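PDB 3WEB: niemann-Pick type C2 protein from Camponotus japonicus, which binds oleic acid inside an immunoglobulin-like beta-sandwich and probably carries such lipids as semiochemicals in the chemical communication of worker ants. Local coordinates for residues Glu9-Phe13 with Met40-Val46; Pro77-Val81 with Ile91-Val95. One frame throughout, in Å; residues are numbered along the deposited sequence.

Contact 1: residues Glu9-Phe13 with Met40-Val46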
ATOM      1  N   GLU A   9      -5.408  -3.575  13.284  1.00 20.08           N
ATOM      2  CA  GLU A   9      -5.870  -4.392  14.399  1.00 19.94           C
ATOM      3  C   GLU A   9      -5.888  -5.899  14.127  1.00 17.93           C
ATOM      4  O   GLU A   9      -5.989  -6.696  15.065  1.00 18.03           O
ATOM      5  CB  GLU A   9      -7.235  -3.912  14.907  1.00 22.08           C
ATOM      6  CG  GLU A   9      -8.379  -4.120  13.926  1.00 24.25           C
ATOM      7  CD  GLU A   9      -9.748  -3.928  14.554  1.00 26.36           C
ATOM      8  OE1 GLU A   9      -9.953  -4.370  15.708  1.00 28.25           O
ATOM      9  OE2 GLU A   9     -10.626  -3.344  13.883  1.00 27.15           O
ATOM     10  N   VAL A  10      -5.801  -6.296  12.856  1.00 15.48           N
ATOM     11  CA  VAL A  10      -5.821  -7.727  12.519  1.00 13.94           C
ATOM     12  C   VAL A  10      -4.622  -8.172  11.674  1.00 12.89           C
ATOM     13  O   VAL A  10      -4.680  -9.161  10.935  1.00 12.08           O
ATOM     14  CB  VAL A  10      -7.169  -8.208  11.909  1.00 14.06           C
ATOM     15  CG1 VAL A  10      -8.281  -8.150  12.945  1.00 14.49           C
ATOM     16  CG2 VAL A  10      -7.538  -7.419  10.657  1.00 14.31           C
ATOM     17  N   GLY A  11      -3.523  -7.445  11.817  1.00 12.49           N
ATOM     18  CA  GLY A  11      -2.290  -7.847  11.156  1.00 12.65           C
ATOM     19  C   GLY A  11      -1.161  -6.874  11.353  1.00 12.49           C
ATOM     20  O   GLY A  11      -1.274  -5.912  12.123  1.00 13.00           O
ATOM     21  N   LYS A  12      -0.074  -7.137  10.640  1.00 12.41           N
ATOM     22  CA  LYS A  12       1.116  -6.293  10.646  1.00 12.46           C
ATOM     23  C   LYS A  12       1.803  -6.410   9.299  1.00 12.34           C
ATOM     24  O   LYS A  12       1.522  -7.335   8.538  1.00 11.84           O
ATOM     25  CB  LYS A  12       2.074  -6.716  11.768  1.00 12.78           C
ATOM     26  CG  LYS A  12       2.592  -8.145  11.639  1.00 13.61           C
ATOM     27  CD  LYS A  12       3.291  -8.630  12.896  1.00 14.40           C
ATOM     28  CE  LYS A  12       3.602 -10.116  12.800  1.00 15.66           C
ATOM     29  NZ  LYS A  12       4.516 -10.568  13.891  1.00 17.95           N
ATOM     30  N   PHE A  13       2.684  -5.462   8.990  1.00 13.09           N
ATOM     31  CA  PHE A  13       3.579  -5.601   7.831  1.00 13.73           C
ATOM     32  C   PHE A  13       5.024  -5.547   8.299  1.00 14.52           C
ATOM     33  O   PHE A  13       5.329  -4.928   9.324  1.00 14.27           O
ATOM     34  CB  PHE A  13       3.303  -4.538   6.758  1.00 13.70           C
ATOM     35  CG  PHE A  13       3.589  -3.129   7.197  1.00 13.62           C
ATOM     36  CD1 PHE A  13       2.602  -2.370   7.820  1.00 14.05           C
ATOM     37  CD2 PHE A  13       4.836  -2.545   6.961  1.00 13.76           C
ATOM     38  CE1 PHE A  13       2.864  -1.068   8.224  1.00 13.99           C
ATOM     39  CE2 PHE A  13       5.101  -1.239   7.360  1.00 14.01           C
ATOM     40  CZ  PHE A  13       4.113  -0.504   7.995  1.00 14.24           C
ATOM     41  N   MET A  40       4.724  -5.525  -0.657  1.00 12.97           N
ATOM     42  CA  MET A  40       4.533  -5.497   0.798  1.00 12.47           C
ATOM     43  C   MET A  40       4.529  -6.907   1.360  1.00 11.87           C
ATOM     44  O   MET A  40       3.764  -7.745   0.892  1.00 12.07           O
ATOM     45  CB  MET A  40       3.220  -4.800   1.177  1.00 12.52           C
ATOM     46  CG  MET A  40       2.832  -5.006   2.640  1.00 12.72           C
ATOM     47  SD  MET A  40       1.471  -3.974   3.237  1.00 13.19           S
ATOM     48  CE  MET A  40       0.098  -4.707   2.361  1.00 12.55           C
ATOM     49  N   LYS A  41       5.391  -7.154   2.350  1.00 11.92           N
ATOM     50  CA  LYS A  41       5.352  -8.398   3.126  1.00 11.68           C
ATOM     51  C   LYS A  41       4.534  -8.161   4.380  1.00 11.37           C
ATOM     52  O   LYS A  41       4.831  -7.252   5.162  1.00 10.95           O
ATOM     53  CB  LYS A  41       6.756  -8.858   3.511  1.00 12.25           C
ATOM     54  CG  LYS A  41       7.672  -9.093   2.322  1.00 13.50           C
ATOM     55  CD  LYS A  41       9.072  -9.428   2.801  1.00 14.18           C
ATOM     56  CE  LYS A  41      10.064  -9.387   1.654  1.00 16.24           C
ATOM     57  NZ  LYS A  41      11.423  -9.763   2.132  1.00 17.54           N
ATOM     58  N   PHE A  42       3.488  -8.962   4.546  1.00 10.56           N
ATOM     59  CA  PHE A  42       2.569  -8.763   5.658  1.00 10.55           C
ATOM     60  C   PHE A  42       2.023 -10.074   6.216  1.00 10.56           C
ATOM     61  O   PHE A  42       2.055 -11.115   5.553  1.00 10.35           O
ATOM     62  CB  PHE A  42       1.440  -7.792   5.268  1.00 10.59           C
ATOM     63  CG  PHE A  42       0.424  -8.364   4.313  1.00 10.75           C
ATOM     64  CD1 PHE A  42       0.726  -8.532   2.957  1.00 10.74           C
ATOM     65  CD2 PHE A  42      -0.847  -8.709   4.764  1.00 10.58           C
ATOM     66  CE1 PHE A  42      -0.214  -9.046   2.073  1.00 11.00           C
ATOM     67  CE2 PHE A  42      -1.796  -9.217   3.882  1.00 10.90           C
ATOM     68  CZ  PHE A  42      -1.477  -9.397   2.541  1.00 10.65           C
ATOM     69  N   THR A  43       1.515  -9.990   7.437  1.00 10.65           N
ATOM     70  CA  THR A  43       1.006 -11.141   8.162  1.00 11.39           C
ATOM     71  C   THR A  43      -0.313 -10.798   8.862  1.00 11.56           C
ATOM     72  O   THR A  43      -0.324  -9.963   9.773  1.00 11.54           O
ATOM     73  CB  THR A  43       2.006 -11.605   9.247  1.00 11.89           C
ATOM     74  OG1 THR A  43       3.311 -11.779   8.679  1.00 12.07           O
ATOM     75  CG2 THR A  43       1.553 -12.916   9.864  1.00 11.91           C
ATOM     76  N   PRO A  44      -1.419 -11.454   8.457  1.00 12.00           N
ATOM     77  CA  PRO A  44      -2.682 -11.293   9.193  1.00 12.51           C
ATOM     78  C   PRO A  44      -2.611 -12.058  10.518  1.00 12.88           C
ATOM     79  O   PRO A  44      -1.942 -13.103  10.595  1.00 12.34           O
ATOM     80  CB  PRO A  44      -3.719 -11.933   8.258  1.00 12.26           C
ATOM     81  CG  PRO A  44      -2.948 -12.973   7.494  1.00 12.56           C
ATOM     82  CD  PRO A  44      -1.524 -12.460   7.380  1.00 11.99           C
ATOM     83  N   SER A  45      -3.270 -11.547  11.556  1.00 13.83           N
ATOM     84  CA  SER A  45      -3.264 -12.214  12.861  1.00 14.77           C
ATOM     85  C   SER A  45      -4.505 -13.090  13.040  1.00 15.45           C
ATOM     86  O   SER A  45      -4.666 -13.756  14.072  1.00 16.53           O
ATOM     87  CB  SER A  45      -3.158 -11.195  13.995  1.00 14.58           C
ATOM     88  OG  SER A  45      -4.210 -10.251  13.928  1.00 14.58           O
ATOM     89  N   VAL A  46      -5.374 -13.057  12.031  1.00 15.56           N
ATOM     90  CA  VAL A  46      -6.578 -13.881  11.942  1.00 16.22           C
ATOM     91  C   VAL A  46      -6.712 -14.420  10.517  1.00 15.63           C
ATOM     92  O   VAL A  46      -6.047 -13.932   9.603  1.00 15.27           O
ATOM     93  CB  VAL A  46      -7.854 -13.078  12.294  1.00 15.93           C
ATOM     94  CG1 VAL A  46      -7.837 -12.629  13.754  1.00 17.11           C
ATOM     95  CG2 VAL A  46      -8.043 -11.893  11.350  1.00 16.15           C
TER
HETATM   96  O   HOH W   1      -6.358  -9.820  15.410  1.00 21.28           O
HETATM   97  O   HOH W   2      -2.968  -8.172  15.514  1.00 28.21           O

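Contact 2: residues Pro77-Val81 with Ile91-Val95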
ATOM      1  N   PRO A  77      -5.344 -11.099 -10.408  1.00 20.62           N
ATOM      2  CA  PRO A  77      -4.486 -12.235 -10.779  1.00 20.79           C
ATOM      3  C   PRO A  77      -2.977 -11.946 -10.711  1.00 20.86           C
ATOM      4  O   PRO A  77      -2.174 -12.884 -10.613  1.00 21.21           O
ATOM      5  CB  PRO A  77      -4.913 -12.543 -12.218  1.00 21.08           C
ATOM      6  CG  PRO A  77      -5.449 -11.249 -12.737  1.00 21.26           C
ATOM      7  CD  PRO A  77      -6.121 -10.598 -11.559  1.00 21.11           C
ATOM      8  N   ASP A  78      -2.606 -10.668 -10.736  1.00 19.91           N
ATOM      9  CA  ASP A  78      -1.205 -10.263 -10.660  1.00 20.10           C
ATOM     10  C   ASP A  78      -0.710  -9.900  -9.245  1.00 18.52           C
ATOM     11  O   ASP A  78       0.473  -9.616  -9.063  1.00 18.80           O
ATOM     12  CB  ASP A  78      -0.935  -9.103 -11.630  1.00 21.60           C
ATOM     13  CG  ASP A  78      -1.269  -9.453 -13.076  1.00 22.66           C
ATOM     14  OD1 ASP A  78      -0.866 -10.540 -13.542  1.00 23.98           O
ATOM     15  OD2 ASP A  78      -1.936  -8.638 -13.747  1.00 23.52           O
ATOM     16  N   SER A  79      -1.596  -9.919  -8.246  1.00 17.49           N
ATOM     17  CA  SER A  79      -1.214  -9.497  -6.891  1.00 16.47           C
ATOM     18  C   SER A  79      -0.263 -10.467  -6.183  1.00 16.34           C
ATOM     19  O   SER A  79       0.458 -10.080  -5.265  1.00 16.36           O
ATOM     20  CB  SER A  79      -2.449  -9.293  -6.018  1.00 16.58           C
ATOM     21  OG  SER A  79      -2.970 -10.554  -5.631  1.00 16.62           O
ATOM     22  N   GLY A  80      -0.296 -11.730  -6.584  1.00 16.04           N
ATOM     23  CA  GLY A  80       0.498 -12.765  -5.928  1.00 15.70           C
ATOM     24  C   GLY A  80      -0.108 -13.265  -4.627  1.00 15.47           C
ATOM     25  O   GLY A  80       0.502 -14.088  -3.926  1.00 15.01           O
ATOM     26  N   VAL A  81      -1.299 -12.763  -4.301  1.00 15.23           N
ATOM     27  CA  VAL A  81      -1.982 -13.107  -3.056  1.00 15.29           C
ATOM     28  C   VAL A  81      -3.289 -13.838  -3.354  1.00 15.67           C
ATOM     29  O   VAL A  81      -4.143 -13.329  -4.081  1.00 15.47           O
ATOM     30  CB  VAL A  81      -2.291 -11.855  -2.200  1.00 15.48           C
ATOM     31  CG1 VAL A  81      -2.960 -12.250  -0.886  1.00 15.02           C
ATOM     32  CG2 VAL A  81      -1.028 -11.073  -1.912  1.00 15.59           C
ATOM     33  N   ILE A  91       2.973 -13.307   3.927  1.00 12.61           N
ATOM     34  CA  ILE A  91       2.800 -13.385   2.480  1.00 12.51           C
ATOM     35  C   ILE A  91       3.222 -12.058   1.858  1.00 12.41           C
ATOM     36  O   ILE A  91       3.471 -11.089   2.574  1.00 11.96           O
ATOM     37  CB  ILE A  91       1.342 -13.721   2.097  1.00 12.81           C
ATOM     38  CG1 ILE A  91       0.375 -12.767   2.817  1.00 13.46           C
ATOM     39  CG2 ILE A  91       1.037 -15.176   2.448  1.00 12.58           C
ATOM     40  CD1 ILE A  91      -1.077 -12.935   2.426  1.00 14.83           C
ATOM     41  N   GLU A  92       3.308 -12.033   0.533  1.00 12.76           N
ATOM     42  CA  GLU A  92       3.773 -10.854  -0.177  1.00 13.87           C
ATOM     43  C   GLU A  92       2.799 -10.429  -1.263  1.00 13.47           C
ATOM     44  O   GLU A  92       2.406 -11.226  -2.122  1.00 14.10           O
ATOM     45  CB  GLU A  92       5.151 -11.106  -0.779  1.00 15.23           C
ATOM     46  CG  GLU A  92       5.661  -9.933  -1.597  1.00 17.19           C
ATOM     47  CD  GLU A  92       6.992 -10.235  -2.233  1.00 18.73           C
ATOM     48  OE1 GLU A  92       7.099 -11.259  -2.932  1.00 20.23           O
ATOM     49  OE2 GLU A  92       7.927  -9.447  -2.008  1.00 22.23           O
ATOM     50  N   TYR A  93       2.401  -9.165  -1.189  1.00 13.30           N
ATOM     51  CA  TYR A  93       1.632  -8.505  -2.231  1.00 13.62           C
ATOM     52  C   TYR A  93       2.551  -7.800  -3.223  1.00 14.04           C
ATOM     53  O   TYR A  93       3.556  -7.198  -2.829  1.00 13.36           O
ATOM     54  CB  TYR A  93       0.712  -7.485  -1.591  1.00 13.37           C
ATOM     55  CG  TYR A  93       0.009  -6.557  -2.558  1.00 13.86           C
ATOM     56  CD1 TYR A  93      -1.071  -7.003  -3.308  1.00 14.03           C
ATOM     57  CD2 TYR A  93       0.410  -5.231  -2.699  1.00 14.18           C
ATOM     58  CE1 TYR A  93      -1.737  -6.154  -4.180  1.00 14.52           C
ATOM     59  CE2 TYR A  93      -0.255  -4.374  -3.567  1.00 14.81           C
ATOM     60  CZ  TYR A  93      -1.321  -4.844  -4.304  1.00 14.52           C
ATOM     61  OH  TYR A  93      -1.993  -3.990  -5.149  1.00 15.18           O
ATOM     62  N   LYS A  94       2.196  -7.903  -4.504  1.00 15.35           N
ATOM     63  CA  LYS A  94       2.902  -7.227  -5.594  1.00 17.26           C
ATOM     64  C   LYS A  94       1.946  -6.451  -6.501  1.00 17.48           C
ATOM     65  O   LYS A  94       0.855  -6.921  -6.831  1.00 17.88           O
ATOM     66  CB  LYS A  94       3.705  -8.237  -6.420  1.00 18.16           C
ATOM     67  CG  LYS A  94       4.862  -8.877  -5.656  1.00 19.88           C
ATOM     68  CD  LYS A  94       5.796  -9.681  -6.554  1.00 22.32           C
ATOM     69  CE  LYS A  94       5.656 -11.186  -6.333  1.00 23.64           C
ATOM     70  NZ  LYS A  94       4.351 -11.755  -6.783  1.00 25.86           N
ATOM     71  N   VAL A  95       2.366  -5.256  -6.908  1.00 17.48           N
ATOM     72  CA  VAL A  95       1.589  -4.452  -7.856  1.00 18.03           C
ATOM     73  C   VAL A  95       2.512  -3.564  -8.692  1.00 18.74           C
ATOM     74  O   VAL A  95       3.521  -3.042  -8.197  1.00 18.87           O
ATOM     75  CB  VAL A  95       0.452  -3.644  -7.160  1.00 17.72           C
ATOM     76  CG1 VAL A  95       0.992  -2.557  -6.236  1.00 17.24           C
ATOM     77  CG2 VAL A  95      -0.523  -3.053  -8.171  1.00 17.98           C
TER

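Contact 1: residues Glu9-Phe13 with Met40-Val46
Lys-12 and Thr-43 face each other as an antiparallel hydrogen-bonded pair, flanked by the non-hydrogen-bonded pairs Gly-11 with Pro-44 and Phe-13 with Phe-42; the axes of strands 11-13 and 40-44 approach to 4.6 Å. Lys-12 N donates to Thr-43 O over 3.0 Å, and Thr-43 N returns a nearly straight bond to Lys-12 O at 2.9 Å. Beyond the strand ends Ser-45 N reaches Val-10 O at 2.8 Å, coming from well above the carbonyl plane, 54° out of it; this bond joins the two loops just beyond the paired strands, with a geometry unlike that of the two strand bonds. Gly-11 CA lies 3.2 Å from Thr-43 O, a close backbone approach.

On one face the side chains of Lys-12 and Thr-43 run side by side in the same direction, the lysine methylenes extended past the threonine. On the other, Phe-13 and Phe-42 meet through their CB atoms. With CG set between the backbone N and carbonyl carbon (chi1 65°), the Phe-13 ring leads away from the partner strand. Met-40 SD lies 4.0 Å from Phe-13 CB and obliquely to its ring, a Met-aromatic contact. The Phe-42 ring, also carried away from the partner strand, is met edge-to-face by Phe-114. At the loop end Val-10 CB packs on Val-46 CG2, while two waters link Glu-9 O to Ser-45 OG; the first lies 2.6 Å from OG, and the second is held weakly by Glu-9 O.

Strand 121-131 of the other sheet receives Val-10 on Ile-122, Phe-13 on Val-125 and Met-40 on Thr-123. A sheet whose Phe-13, Met-40 and Phe-42 pack on strands of a second sheet is the build of the immunoglobulin-like beta-sandwich of the ML domain.

Contact 2: residues Pro77-Val81 with Ile91-Val95
A single backbone hydrogen bond, Lys-94 N to Ser-79 O at 2.9 Å, ties the irregular loop 77-81 to strand 91-95, although the end-to-end directions of 78-81 and 91-94 are 163° apart, close to antiparallel. Within the loop Ser-79 forms an ST turn, its OG accepting from Val-81 N at 3.1 Å; the hydroxyl also lies in hydrogen-bonding contact with Ile-73 O, its strongest partner, and with Asp-76 O, the two carbonyls sharing its one proton. The loop runs beside strand 91-99, an outermost strand of the three-stranded antiparallel sheet in the beta-sandwich. Backbone carbon adds to the junction: Ser-79 CA points its hydrogen at Lys-94 O.

The Tyr-93 ring lies against Ser-79. Its CG stands anti to the backbone N (chi1 170°), and Ser-79 CB rests obliquely near CE1 of the ring, 3.7 Å away. Val-81 CG2 comes to the edge of that ring, near its plane, and also packs on Tyr-93 CB. The other branch, CG1, meets Ile-91 CD1 at 3.9 Å, the two side chains crossing at about a right angle. Val-81 thus spans Ile-91 and Tyr-93, two residues apart on the strand, and Ile-73 packs against both Val-81 and Tyr-93.

Phe-114 meets the Tyr-93 ring edge-to-face, and the tyrosine side chain comes within about 5 Å of the bound oleic acid, which touches Val-95. The loop thus flanks the part of the strand that also reaches the lipid. Lys-94 bends at chi3 and chi4, folding back over the turn until its NZ is 4.1 Å from Gly-80 CA.

Overall arrangement
Contacts 1 and 2 lie on the same three-stranded antiparallel sheet, their centres about 14 Å apart. Strand 34-44 pairs with 11-18 in contact 1 and with 91-99 of contact 2 on its other side, where Met-40 O meets Tyr-93 N and Phe-42 O meets Ile-91 N in probable hydrogen bonds. Both contacts are partly buried. Contact 1 joins two strands by regular pairing, with water at its loop end; contact 2 fastens a loop to an outer strand by one backbone bond and apolar packing, the loop itself being shaped by an ST turn. Both contacts share one aromatic neighbour, Phe-114 of the opposing sheet; contact 2 lies nearer the oleic acid.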